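Disulphide isomerase (Xylella fastidiosa, PDB 3FK8) probably catalyses thiol-disulphide exchange as a thioredoxin-fold protein, perhaps as a disulphide isomerase. Local coordinates at residues Leu4-Asp9 and Gly37-Thr42. Residues are numbered along the deposited sequence; the frame is centred on the assembly and turned at random. Where two conformers were deposited one is given.
Sequences LNLPYD and GANWCT. With FMT (formic acid), chain B.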
# COMPACT_ATOMS: atom_id res chain seq x y z
N LEU A 4 -14.04 15.24 -0.35
CA LEU A 4 -14.40 14.48 -1.54
C LEU A 4 -13.21 13.64 -2.01
O LEU A 4 -12.07 14.08 -1.93
CB LEU A 4 -14.89 15.45 -2.66
CG LEU A 4 -15.53 14.91 -3.94
CD1 LEU A 4 -16.95 14.37 -3.73
CD2 LEU A 4 -15.53 16.00 -5.02
N ASN A 5 -13.48 12.43 -2.47
CA ASN A 5 -12.46 11.52 -3.03
C ASN A 5 -11.28 11.12 -2.12
O ASN A 5 -10.11 11.18 -2.51
CB ASN A 5 -11.98 12.06 -4.38
CG ASN A 5 -13.13 12.27 -5.33
OD1 ASN A 5 -14.19 11.69 -5.14
ND2 ASN A 5 -12.94 13.12 -6.33
N LEU A 6 -11.61 10.70 -0.91
CA LEU A 6 -10.65 10.18 0.07
C LEU A 6 -9.85 8.97 -0.41
O LEU A 6 -10.39 8.07 -1.05
CB LEU A 6 -11.42 9.81 1.33
CG LEU A 6 -12.18 10.98 1.96
CD1 LEU A 6 -13.09 10.53 3.08
CD2 LEU A 6 -11.19 12.03 2.46
N PRO A 7 -8.54 8.91 -0.06
CA PRO A 7 -7.80 7.73 -0.60
C PRO A 7 -8.19 6.38 0.00
O PRO A 7 -8.12 5.36 -0.67
CB PRO A 7 -6.34 8.05 -0.29
CG PRO A 7 -6.37 9.23 0.70
CD PRO A 7 -7.67 9.93 0.56
N TYR A 8 -8.63 6.37 1.25
CA TYR A 8 -9.01 5.14 1.92
C TYR A 8 -10.52 5.03 2.04
O TYR A 8 -11.21 6.00 2.36
CB TYR A 8 -8.33 5.08 3.29
CG TYR A 8 -6.82 4.93 3.15
CD1 TYR A 8 -6.24 3.68 3.09
CD2 TYR A 8 -6.02 6.04 3.00
CE1 TYR A 8 -4.89 3.54 2.92
CE2 TYR A 8 -4.65 5.91 2.80
CZ TYR A 8 -4.10 4.66 2.77
OH TYR A 8 -2.75 4.51 2.58
N ASP A 9 -11.00 3.81 1.85
CA ASP A 9 -12.42 3.55 1.95
C ASP A 9 -12.69 2.96 3.31
O ASP A 9 -12.39 1.79 3.58
CB ASP A 9 -12.87 2.57 0.86
CG ASP A 9 -14.37 2.28 0.88
OD1 ASP A 9 -15.10 2.82 1.75
OD2 ASP A 9 -14.79 1.49 -0.01
N GLY A 37 -2.91 2.67 5.62
CA GLY A 37 -2.88 4.09 5.92
C GLY A 37 -4.25 4.54 6.37
O GLY A 37 -5.13 3.72 6.70
N ALA A 38 -4.47 5.86 6.37
CA ALA A 38 -5.75 6.39 6.80
C ALA A 38 -5.89 7.78 6.22
O ALA A 38 -4.90 8.47 5.94
CB ALA A 38 -5.85 6.45 8.32
N ASN A 39 -7.13 8.27 6.14
CA ASN A 39 -7.39 9.56 5.52
C ASN A 39 -6.91 10.75 6.33
O ASN A 39 -6.65 11.80 5.74
CB ASN A 39 -8.89 9.69 5.22
CG ASN A 39 -9.33 8.74 4.13
OD1 ASN A 39 -8.62 8.52 3.15
ND2 ASN A 39 -10.49 8.14 4.30
N TRP A 40 -6.79 10.60 7.64
CA TRP A 40 -6.32 11.70 8.49
C TRP A 40 -4.84 11.95 8.33
O TRP A 40 -4.36 12.99 8.77
CB TRP A 40 -6.65 11.45 9.98
CG TRP A 40 -6.01 10.24 10.52
CD1 TRP A 40 -6.59 8.98 10.66
CD2 TRP A 40 -4.66 10.11 11.02
NE1 TRP A 40 -5.67 8.11 11.20
CE2 TRP A 40 -4.48 8.75 11.41
CE3 TRP A 40 -3.58 10.99 11.17
CZ2 TRP A 40 -3.27 8.28 11.96
CZ3 TRP A 40 -2.40 10.53 11.71
CH2 TRP A 40 -2.24 9.18 12.09
N CYS A 41 -4.09 10.98 7.78
CA CYS A 41 -2.65 11.08 7.78
C CYS A 41 -2.12 11.78 6.54
O CYS A 41 -2.34 11.34 5.40
CB CYS A 41 -2.11 9.69 7.86
SG CYS A 41 -0.26 9.70 7.69
N THR A 42 -1.47 12.92 6.77
CA THR A 42 -1.04 13.74 5.66
C THR A 42 0.02 13.00 4.82
O THR A 42 0.08 13.20 3.62
CB THR A 42 -0.61 15.16 6.12
OG1 THR A 42 0.53 15.09 7.01
CG2 THR A 42 -1.77 15.79 6.84
C FMT B . -0.56 13.29 10.17
O1 FMT B . -1.42 14.05 9.69
O2 FMT B . 0.26 12.61 9.53
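The side-chain amide of Asn-39 grips both backbone polar groups of Tyr-8, much as a peptide group would. Tyr-8 N donates to Asn-39 OD1 at 2.9 Å, in the plane of the amide and on a lone pair, while Asn-39 ND2 gives an almost straight bond (171°) to Tyr-8 O at 3.0 Å. Since a second bond from ND2 goes to Glu-10 OE2, three hydrogen bonds fix the rotation of this buried amide. Its carbonyl end is hemmed in by the Pro-7 ring, whose CD comes within 3.1 Å of Asn-39 OD1; Leu-6 lies across the amide at about a right angle, its CB 3.5 Å from Asn-39 ND2. With CG of Tyr-8 anti to its carbonyl carbon (chi1 -67°), the phenol lies flat along the backbone of Gly-37 and Ala-38. Gly-37 C sits over the ring centre, and Gly-37 CA, bare of a side chain, approaches Tyr-8 OH to 3.4 Å. Beyond Asn-39, a type I turn from Ala-38 leads to Cys-41, the N-cap of helix 42-51, which with Cys-44 forms a CxxC pair consistent with a thioredoxin-type redox site; here Thr-42 N donates to O1 of a formic acid molecule, probably from the crystallisation liquor, at 3.1 Å. The contact thus ties the loop before helix 14-28 to the end of strand 32-37, with Tyr-8 also touching Asp-70 of strand 65-70 and Cys-44 of helix 42-51.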